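Local coordinates for N-acetyltransferase (Staphylococcus aureus subsp. aureus, PDB 4LUA), which probably transfers an acetyl group from acetyl-CoA to an amine of a substrate not yet identified, as expected of a GNAT-family N-acetyltransferase, at residues A[68-73]-A[87-92]; A[83-88]-A[117-122]; A[139-144]-A[159-164]. All coordinates share one frame; numbering follows the deposited sequence.

The three contacts run across the sheets of one GNAT fold. Interaction 1 pairs strand 65-75 with strand 83-91, interaction 2 carries 83-91 over to 117-123, and interaction 3 closes the far side, where 153-163 lies between 117-123 and 139-150. Interactions 1 and 2 share Lys87 and Tyr88, and their centres are about 11 Å apart; Leu72 CD1 also packs on Leu118 CD2 at 3.4 Å. Interactions 2 and 3, with centres about 9 Å apart, meet through Leu118 O and Tyr162 N, 2.8 Å apart. Interactions 1 and 3 do not touch. The bulge of interaction 1 and the splay of interaction 2 probably shape the acetyl-CoA site, as in relatives.

Interaction 1: residues A[68-73]-A[87-92]; sequences ATAALE and KYNFVT
Asn89 and Thr69 meet where two antiparallel strands slip by one residue. The regular ladder holds on both sides: Thr69 N donates a hydrogen bond to Phe90 O at 2.8 Å, and Ala71 and Lys87 exchange a pair of backbone bonds. Between these pairs Ala70 faces both Tyr88 and Asn89, and the left-handed backbone of Tyr88 (phi 53°, psi 52°) takes up the extra residue.

The Asn89 side chain can be followed outward. Its CB lies 4.1 Å from Ala70 CB, a light apolar touch, and CG stays at about the same distance from that methyl. With CG anti to the backbone N (chi1 -178°), the amide end comes nearer the other strand, where ND2 reaches Thr69 O at 3.0 Å. That bond is nearly straight and lies close to the amide plane, although the donor is tilted from the carbonyl plane. Thr69 O also receives a weak bond from Phe90 N. At the tip, OD1 takes a hydrogen bond from Asn99 on helix 96-112, so both ends of the amide are held and its rotation is fixed.

On the opposite face a water donates to Thr69 OG1 at 2.9 Å and to Tyr88 O, filling in at the bulge; OG1 is also hydrogen-bonded to Phe58 O. Farther along, Lys87 NZ forms a salt bridge with Glu73 OE2 at 3.2 Å, on the syn side of that oxygen, while the Tyr88 ring turns its edge to Ala71 CB. A bulge in this strand, just ahead of the turn into helix 96-112, is a hallmark of the GNAT fold, in which it commonly borders the acetyl-CoA site.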
loop_
_atom_site.group_PDB
_atom_site.type_symbol
_atom_site.label_atom_id
_atom_site.label_comp_id
_atom_site.label_asym_id
_atom_site.label_seq_id
_atom_site.Cartn_x
_atom_site.Cartn_y
_atom_site.Cartn_z
ATOM N N ALA A 68 -2.377 -8.845 6.020
ATOM C CA ALA A 68 -2.338 -7.732 5.071
ATOM C C ALA A 68 -1.325 -6.715 5.535
ATOM O O ALA A 68 -1.006 -6.633 6.742
ATOM C CB ALA A 68 -3.735 -7.029 4.929
ATOM N N THR A 69 -0.814 -5.935 4.577
ATOM C CA THR A 69 0.124 -4.869 4.941
ATOM C C THR A 69 0.016 -3.717 3.955
ATOM O O THR A 69 -0.406 -3.924 2.805
ATOM C CB THR A 69 1.596 -5.398 4.931
ATOM O OG1 THR A 69 2.488 -4.387 5.449
ATOM C CG2 THR A 69 2.115 -5.913 3.550
ATOM N N ALA A 70 0.393 -2.512 4.434
ATOM C CA ALA A 70 0.688 -1.404 3.504
ATOM C C ALA A 70 1.679 -0.504 4.218
ATOM O O ALA A 70 1.759 -0.538 5.445
ATOM C CB ALA A 70 -0.626 -0.654 3.113
ATOM N N ALA A 71 2.424 0.280 3.429
ATOM C CA ALA A 71 3.440 1.195 3.952
ATOM C C ALA A 71 3.093 2.644 3.502
ATOM O O ALA A 71 2.491 2.892 2.446
ATOM C CB ALA A 71 4.780 0.757 3.423
ATOM N N LEU A 72 3.455 3.584 4.366
ATOM C CA LEU A 72 3.274 4.975 4.071
ATOM C C LEU A 72 4.705 5.505 4.008
ATOM O O LEU A 72 5.422 5.561 5.023
ATOM C CB LEU A 72 2.451 5.591 5.219
ATOM C CG LEU A 72 2.121 7.053 5.116
ATOM C CD1 LEU A 72 1.402 7.344 3.783
ATOM C CD2 LEU A 72 1.272 7.499 6.337
ATOM N N GLU A 73 5.097 5.939 2.811
ATOM C CA GLU A 73 6.477 6.391 2.584
ATOM C C GLU A 73 6.437 7.900 2.407
ATOM O O GLU A 73 5.672 8.420 1.586
ATOM C CB GLU A 73 7.083 5.687 1.343
ATOM C CG GLU A 73 8.505 6.220 1.018
ATOM C CD GLU A 73 9.149 5.572 -0.209
ATOM O OE1 GLU A 73 10.345 5.841 -0.470
ATOM O OE2 GLU A 73 8.463 4.812 -0.931
ATOM N N LYS A 87 2.283 2.510 -0.447
ATOM C CA LYS A 87 3.078 1.544 -1.218
ATOM C C LYS A 87 2.981 0.174 -0.573
ATOM O O LYS A 87 2.586 0.027 0.605
ATOM C CB LYS A 87 4.595 1.987 -1.224
ATOM C CG LYS A 87 4.743 3.197 -2.127
ATOM C CD LYS A 87 6.186 3.579 -2.324
ATOM C CE LYS A 87 6.718 3.121 -3.664
ATOM N NZ LYS A 87 8.213 3.174 -3.670
ATOM N N TYR A 88 3.434 -0.830 -1.324
ATOM C CA TYR A 88 3.651 -2.189 -0.765
ATOM C C TYR A 88 2.399 -2.697 -0.059
ATOM O O TYR A 88 2.456 -3.184 1.081
ATOM C CB TYR A 88 4.861 -2.203 0.187
ATOM C CG TYR A 88 6.086 -1.592 -0.482
ATOM C CD1 TYR A 88 6.507 -2.021 -1.731
ATOM C CD2 TYR A 88 6.774 -0.561 0.137
ATOM C CE1 TYR A 88 7.627 -1.436 -2.345
ATOM C CE2 TYR A 88 7.876 0.025 -0.472
ATOM C CZ TYR A 88 8.270 -0.414 -1.713
ATOM O OH TYR A 88 9.383 0.163 -2.322
ATOM N N ASN A 89 1.280 -2.641 -0.764
ATOM C CA ASN A 89 -0.022 -3.047 -0.179
ATOM C C ASN A 89 -0.306 -4.453 -0.659
ATOM O O ASN A 89 -0.658 -4.675 -1.835
ATOM C CB ASN A 89 -1.060 -2.038 -0.671
ATOM C CG ASN A 89 -2.504 -2.265 -0.124
ATOM O OD1 ASN A 89 -3.461 -1.827 -0.765
ATOM N ND2 ASN A 89 -2.669 -2.989 0.999
ATOM N N PHE A 90 -0.086 -5.435 0.226
ATOM C CA PHE A 90 -0.375 -6.841 -0.100
ATOM C C PHE A 90 -1.436 -7.326 0.848
ATOM O O PHE A 90 -1.283 -7.196 2.074
ATOM C CB PHE A 90 0.916 -7.690 0.094
ATOM C CG PHE A 90 2.011 -7.324 -0.869
ATOM C CD1 PHE A 90 2.147 -7.964 -2.086
ATOM C CD2 PHE A 90 2.920 -6.329 -0.520
ATOM C CE1 PHE A 90 3.174 -7.613 -3.002
ATOM C CE2 PHE A 90 3.949 -5.972 -1.415
ATOM C CZ PHE A 90 4.084 -6.611 -2.639
ATOM N N VAL A 91 -2.524 -7.876 0.296
ATOM C CA VAL A 91 -3.677 -8.240 1.127
ATOM C C VAL A 91 -4.065 -9.674 0.782
ATOM O O VAL A 91 -4.283 -9.967 -0.394
ATOM C CB VAL A 91 -4.882 -7.374 0.750
ATOM C CG1 VAL A 91 -6.041 -7.677 1.703
ATOM C CG2 VAL A 91 -4.509 -5.921 0.699
ATOM N N THR A 92 -4.136 -10.575 1.775
ATOM C CA THR A 92 -4.562 -11.950 1.515
ATOM C C THR A 92 -5.913 -11.932 0.797
ATOM O O THR A 92 -6.823 -11.240 1.217
ATOM C CB THR A 92 -4.615 -12.751 2.818
ATOM O OG1 THR A 92 -3.286 -12.797 3.357
ATOM C CG2 THR A 92 -5.063 -14.208 2.501
HETATM O O HOH W 1 3.928 -2.977 3.408
#

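Interaction 2: residues A[83-88]-A[117-122]; sequences KSLIKY and SLLTSI
Leu85 and Leu119 bridge the closed end of the V-shaped splay between two strands that run in the same direction, a defining feature of GNAT acetyltransferases; in relatives the pantetheine arm of acetyl-CoA enters this opening. The segment axes diverge by 40°, so the backbones are bonded over a short length. Leu119 N donates to Ser84 O at 2.9 Å, and Ile86 N donates to Leu119 O at 2.9 Å, both bonds nearly straight. Leu119 thus uses its N-H and its carbonyl on the residues flanking Leu85, which is how parallel strands pair.

The side chains follow the same centre. Leu85 CD1 meets Leu119 CD1 at 3.9 Å, the two chains passing at a slant, and Leu85 CD1 also lies against Leu119 CB. On the other face Ile86 CG1 approaches Leu118 CD2 more loosely, at 4.3 Å.

Beyond Ile86 direct bonding gives way to water. Two waters both donate to Ile86 O. One of them also accepts from Ser121 N and lies 2.7 Å from Thr120 OG1, which its torsion (chi1 -165°) turns toward the gap; the other lies 3.0 Å from Ser121 OG. Solvent therefore wedges in where the strands part.

On its outer side strand 117-123 is bonded to strand 153-163, through Leu118 with Tyr162 and Thr120 with Leu160. Strand 83-91 is bonded in turn to strand 65-75, and Tyr133 of helix 127-135 touches Ile86 and shares a weak hydrogen bond with Thr120 OG1 through its hydroxyl.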
loop_
_atom_site.group_PDB
_atom_site.type_symbol
_atom_site.label_atom_id
_atom_site.label_comp_id
_atom_site.label_asym_id
_atom_site.label_seq_id
_atom_site.Cartn_x
_atom_site.Cartn_y
_atom_site.Cartn_z
ATOM N N LYS A 83 5.985 14.578 0.376
ATOM C CA LYS A 83 4.752 13.977 -0.096
ATOM C C LYS A 83 4.686 12.618 0.576
ATOM O O LYS A 83 5.722 12.034 0.862
ATOM C CB LYS A 83 4.795 13.786 -1.609
ATOM C CG LYS A 83 4.847 15.071 -2.413
ATOM C CD LYS A 83 3.489 15.748 -2.455
ATOM C CE LYS A 83 3.485 16.903 -3.437
ATOM N NZ LYS A 83 2.192 17.630 -3.408
ATOM N N SER A 84 3.486 12.106 0.820
ATOM C CA SER A 84 3.364 10.758 1.333
ATOM C C SER A 84 2.634 9.807 0.379
ATOM O O SER A 84 1.632 10.161 -0.111
ATOM C CB SER A 84 2.678 10.783 2.673
ATOM O OG SER A 84 3.618 11.101 3.661
ATOM N N LEU A 85 3.198 8.628 0.167
ATOM C CA LEU A 85 2.666 7.654 -0.812
ATOM C C LEU A 85 2.322 6.392 -0.125
ATOM O O LEU A 85 3.072 5.917 0.698
ATOM C CB LEU A 85 3.746 7.280 -1.860
ATOM C CG LEU A 85 3.867 8.157 -3.107
ATOM C CD1 LEU A 85 3.964 9.622 -2.795
ATOM C CD2 LEU A 85 5.090 7.675 -3.903
ATOM N N ILE A 86 1.202 5.795 -0.528
ATOM C CA ILE A 86 0.904 4.440 -0.035
ATOM C C ILE A 86 1.548 3.472 -1.007
ATOM O O ILE A 86 1.420 3.633 -2.232
ATOM C CB ILE A 86 -0.632 4.234 0.006
ATOM C CG1 ILE A 86 -1.259 5.200 0.999
ATOM C CG2 ILE A 86 -0.937 2.716 0.341
ATOM C CD1 ILE A 86 -2.804 5.261 0.876
ATOM N N LYS A 87 2.283 2.510 -0.447
ATOM C CA LYS A 87 3.078 1.544 -1.218
ATOM C C LYS A 87 2.981 0.174 -0.573
ATOM O O LYS A 87 2.586 0.027 0.605
ATOM C CB LYS A 87 4.595 1.987 -1.224
ATOM C CG LYS A 87 4.743 3.197 -2.127
ATOM C CD LYS A 87 6.186 3.579 -2.324
ATOM C CE LYS A 87 6.718 3.121 -3.664
ATOM N NZ LYS A 87 8.213 3.174 -3.670
ATOM N N TYR A 88 3.434 -0.830 -1.324
ATOM C CA TYR A 88 3.651 -2.189 -0.765
ATOM C C TYR A 88 2.399 -2.697 -0.059
ATOM O O TYR A 88 2.456 -3.184 1.081
ATOM C CB TYR A 88 4.861 -2.203 0.187
ATOM C CG TYR A 88 6.086 -1.592 -0.482
ATOM C CD1 TYR A 88 6.507 -2.021 -1.731
ATOM C CD2 TYR A 88 6.774 -0.561 0.137
ATOM C CE1 TYR A 88 7.627 -1.436 -2.345
ATOM C CE2 TYR A 88 7.876 0.025 -0.472
ATOM C CZ TYR A 88 8.270 -0.414 -1.713
ATOM O OH TYR A 88 9.383 0.163 -2.322
ATOM N N SER A 117 -1.156 15.368 2.394
ATOM C CA SER A 117 -1.914 14.603 1.424
ATOM C C SER A 117 -1.412 13.184 1.404
ATOM O O SER A 117 -0.335 12.882 1.991
ATOM C CB SER A 117 -1.811 15.161 -0.008
ATOM O OG SER A 117 -2.812 14.507 -0.845
ATOM N N LEU A 118 -2.223 12.314 0.813
ATOM C CA LEU A 118 -1.826 10.928 0.691
ATOM C C LEU A 118 -1.978 10.663 -0.781
ATOM O O LEU A 118 -3.048 10.986 -1.358
ATOM C CB LEU A 118 -2.818 9.962 1.356
ATOM C CG LEU A 118 -2.804 9.705 2.818
ATOM C CD1 LEU A 118 -4.038 8.860 3.111
ATOM C CD2 LEU A 118 -1.529 8.935 3.047
ATOM N N LEU A 119 -0.951 10.070 -1.423
ATOM C CA LEU A 119 -1.079 9.700 -2.853
ATOM C C LEU A 119 -1.006 8.197 -3.027
ATOM O O LEU A 119 -0.437 7.498 -2.181
ATOM C CB LEU A 119 0.080 10.304 -3.622
ATOM C CG LEU A 119 0.185 11.809 -3.636
ATOM C CD1 LEU A 119 1.475 12.175 -4.395
ATOM C CD2 LEU A 119 -0.999 12.343 -4.333
ATOM N N THR A 120 -1.668 7.668 -4.036
ATOM C CA THR A 120 -1.514 6.256 -4.348
ATOM C C THR A 120 -1.459 6.138 -5.873
ATOM O O THR A 120 -2.034 6.954 -6.622
ATOM C CB THR A 120 -2.735 5.423 -3.756
ATOM O OG1 THR A 120 -2.397 4.027 -3.750
ATOM C CG2 THR A 120 -4.062 5.650 -4.536
ATOM N N SER A 121 -0.742 5.120 -6.377
ATOM C CA SER A 121 -0.621 4.873 -7.811
ATOM C C SER A 121 -1.238 3.510 -8.124
ATOM O O SER A 121 -1.136 2.574 -7.310
ATOM C CB SER A 121 0.870 4.902 -8.299
ATOM O OG SER A 121 1.588 3.954 -7.474
ATOM N N ILE A 122 -1.926 3.437 -9.273
ATOM C CA ILE A 122 -2.683 2.180 -9.593
ATOM C C ILE A 122 -2.412 1.879 -11.051
ATOM O O ILE A 122 -2.574 2.740 -11.953
ATOM C CB ILE A 122 -4.209 2.402 -9.373
ATOM C CG1 ILE A 122 -4.472 2.877 -7.935
ATOM C CG2 ILE A 122 -4.991 1.076 -9.644
ATOM C CD1 ILE A 122 -5.983 3.162 -7.672
HETATM O O HOH W 2 1.310 14.563 0.212
HETATM O O HOH W 3 -0.070 2.733 -4.361
HETATM O O HOH W 4 2.280 4.821 -4.648
#

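Interaction 3: residues A[139-144]-A[159-164]; sequences DILGFE and WLFYDL
Phe161 carries its CG between the backbone N and the carbonyl carbon (chi1 71°), which lays the ring across to the neighbouring strand, against Asp139, while Glu144, with CG anti to its N (chi1 -172°) and an extended chain, runs alongside Trp159. Over one face of the Phe161 ring sits Asp139 CB, 4.2 Å from the ring centroid in a CH-pi contact. Leu141 CB comes to 4.0 Å from Phe161 CD2, at the ring edge.

At the other end Trp159 NE1 donates to Glu144 OE1 at 2.9 Å, using the anti lone pair of that oxygen. Carboxylate and indole are nearly coplanar, 26° apart, and Glu144 CB lies in the ring plane at the indole edge. The carboxylate thus lies roughly in line with the indole and links the two strands beyond the bulge.

Between the two groups lies a classic beta bulge. Leu141 and Gly142 both face Trp159, whose O accepts from Leu141 N at 2.8 Å and from Gly142 N at 3.1 Å, the two donors arriving from the same face of its carbonyl plane. Trp159 N returns a bond to Gly142 O at 2.8 Å. Leu141 CB also packs on Trp159 CB at 3.9 Å, and Asp139 and Phe161 exchange two backbone bonds.

The hairpin forms the outer part of a three-stranded sheet. Strand 153-163 is flanked by 139-150 and 117-123; Leu141 and Phe161 both touch Leu119 on the latter strand, and Trp159 touches Ser121. From the reverse side Tyr162 reaches Ile107 and Arg111 of helix 96-112.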
loop_
_atom_site.group_PDB
_atom_site.type_symbol
_atom_site.label_atom_id
_atom_site.label_comp_id
_atom_site.label_asym_id
_atom_site.label_seq_id
_atom_site.Cartn_x
_atom_site.Cartn_y
_atom_site.Cartn_z
ATOM N N ASP A 139 -9.420 11.028 -5.004
ATOM C CA ASP A 139 -9.814 11.632 -6.288
ATOM C C ASP A 139 -8.706 11.451 -7.275
ATOM O O ASP A 139 -7.533 11.278 -6.935
ATOM C CB ASP A 139 -10.049 13.113 -6.074
ATOM C CG ASP A 139 -11.390 13.388 -5.354
ATOM O OD1 ASP A 139 -12.295 12.507 -5.336
ATOM O OD2 ASP A 139 -11.549 14.503 -4.836
ATOM N N ILE A 140 -9.052 11.517 -8.568
ATOM C CA ILE A 140 -8.032 11.353 -9.594
ATOM C C ILE A 140 -7.106 12.588 -9.675
ATOM O O ILE A 140 -7.558 13.754 -9.625
ATOM C CB ILE A 140 -8.742 11.134 -10.936
ATOM C CG1 ILE A 140 -7.735 11.018 -12.058
ATOM C CG2 ILE A 140 -9.537 12.343 -11.262
ATOM C CD1 ILE A 140 -7.035 9.642 -12.029
ATOM N N LEU A 141 -5.798 12.318 -9.695
ATOM C CA LEU A 141 -4.792 13.354 -9.927
ATOM C C LEU A 141 -4.484 13.301 -11.397
ATOM O O LEU A 141 -4.565 14.333 -12.115
ATOM C CB LEU A 141 -3.535 12.989 -9.069
ATOM C CG LEU A 141 -2.474 14.108 -9.033
ATOM C CD1 LEU A 141 -1.599 13.944 -7.767
ATOM C CD2 LEU A 141 -1.568 14.166 -10.294
ATOM N N GLY A 142 -4.092 12.136 -11.877
ATOM C CA GLY A 142 -3.717 12.105 -13.282
ATOM C C GLY A 142 -3.320 10.733 -13.787
ATOM O O GLY A 142 -3.655 9.717 -13.136
ATOM N N PHE A 143 -2.635 10.698 -14.918
ATOM C CA PHE A 143 -2.302 9.444 -15.625
ATOM C C PHE A 143 -0.886 9.613 -16.107
ATOM O O PHE A 143 -0.534 10.598 -16.824
ATOM C CB PHE A 143 -3.257 9.221 -16.813
ATOM C CG PHE A 143 -2.864 8.064 -17.727
ATOM C CD1 PHE A 143 -3.227 6.754 -17.391
ATOM C CD2 PHE A 143 -2.198 8.293 -18.909
ATOM C CE1 PHE A 143 -2.866 5.673 -18.258
ATOM C CE2 PHE A 143 -1.812 7.236 -19.766
ATOM C CZ PHE A 143 -2.167 5.923 -19.428
ATOM N N GLU A 144 -0.016 8.693 -15.692
ATOM C CA GLU A 144 1.383 8.758 -16.062
ATOM C C GLU A 144 1.754 7.538 -16.945
ATOM O O GLU A 144 1.556 6.399 -16.537
ATOM C CB GLU A 144 2.219 8.755 -14.808
ATOM C CG GLU A 144 3.701 9.016 -15.163
ATOM C CD GLU A 144 4.636 8.917 -13.954
ATOM O OE1 GLU A 144 4.184 8.714 -12.805
ATOM O OE2 GLU A 144 5.868 9.003 -14.161
ATOM N N TRP A 159 -2.756 8.171 -10.948
ATOM C CA TRP A 159 -2.383 8.654 -9.637
ATOM C C TRP A 159 -3.647 9.232 -9.014
ATOM O O TRP A 159 -4.397 9.948 -9.659
ATOM C CB TRP A 159 -1.373 9.823 -9.804
ATOM C CG TRP A 159 -0.003 9.299 -10.066
ATOM C CD1 TRP A 159 0.628 9.130 -11.303
ATOM C CD2 TRP A 159 0.909 8.832 -9.063
ATOM N NE1 TRP A 159 1.896 8.604 -11.083
ATOM C CE2 TRP A 159 2.086 8.399 -9.737
ATOM C CE3 TRP A 159 0.842 8.742 -7.664
ATOM C CZ2 TRP A 159 3.206 7.890 -9.031
ATOM C CZ3 TRP A 159 1.951 8.249 -6.968
ATOM C CH2 TRP A 159 3.112 7.821 -7.676
ATOM N N LEU A 160 -3.897 8.895 -7.735
ATOM C CA LEU A 160 -5.036 9.435 -7.002
ATOM C C LEU A 160 -4.513 10.084 -5.737
ATOM O O LEU A 160 -3.446 9.714 -5.250
ATOM C CB LEU A 160 -5.967 8.261 -6.580
ATOM C CG LEU A 160 -6.867 7.701 -7.724
ATOM C CD1 LEU A 160 -6.048 6.840 -8.697
ATOM C CD2 LEU A 160 -8.013 6.799 -7.095
ATOM N N PHE A 161 -5.301 10.982 -5.173
ATOM C CA PHE A 161 -4.887 11.635 -3.939
ATOM C C PHE A 161 -6.060 11.718 -2.984
ATOM O O PHE A 161 -7.238 11.750 -3.397
ATOM C CB PHE A 161 -4.351 13.057 -4.214
ATOM C CG PHE A 161 -5.422 14.044 -4.609
ATOM C CD1 PHE A 161 -6.137 14.777 -3.654
ATOM C CD2 PHE A 161 -5.719 14.214 -5.961
ATOM C CE1 PHE A 161 -7.156 15.693 -4.049
ATOM C CE2 PHE A 161 -6.725 15.135 -6.370
ATOM C CZ PHE A 161 -7.431 15.866 -5.412
ATOM N N TYR A 162 -5.731 11.862 -1.685
ATOM C CA TYR A 162 -6.754 12.164 -0.682
ATOM C C TYR A 162 -6.349 13.466 -0.026
ATOM O O TYR A 162 -5.217 13.603 0.500
ATOM C CB TYR A 162 -6.796 11.016 0.372
ATOM C CG TYR A 162 -7.917 11.181 1.363
ATOM C CD1 TYR A 162 -7.805 12.056 2.411
ATOM C CD2 TYR A 162 -9.074 10.398 1.252
ATOM C CE1 TYR A 162 -8.851 12.219 3.306
ATOM C CE2 TYR A 162 -10.124 10.551 2.145
ATOM C CZ TYR A 162 -9.999 11.464 3.163
ATOM O OH TYR A 162 -11.020 11.667 4.100
ATOM N N ASP A 163 -7.325 14.369 -0.002
ATOM C CA ASP A 163 -7.171 15.725 0.481
ATOM C C ASP A 163 -7.245 15.725 1.985
ATOM O O ASP A 163 -8.370 15.689 2.534
ATOM C CB ASP A 163 -8.288 16.600 -0.105
ATOM C CG ASP A 163 -8.191 18.037 0.338
ATOM O OD1 ASP A 163 -8.948 18.855 -0.230
ATOM O OD2 ASP A 163 -7.376 18.365 1.241
ATOM N N LEU A 164 -6.099 15.858 2.674
ATOM C CA LEU A 164 -6.107 15.851 4.160
ATOM C C LEU A 164 -6.225 17.198 4.784
ATOM O O LEU A 164 -6.360 17.295 6.010
ATOM C CB LEU A 164 -4.847 15.192 4.726
ATOM C CG LEU A 164 -4.695 13.695 4.515
ATOM C CD1 LEU A 164 -3.242 13.238 4.746
ATOM C CD2 LEU A 164 -5.667 12.956 5.461
#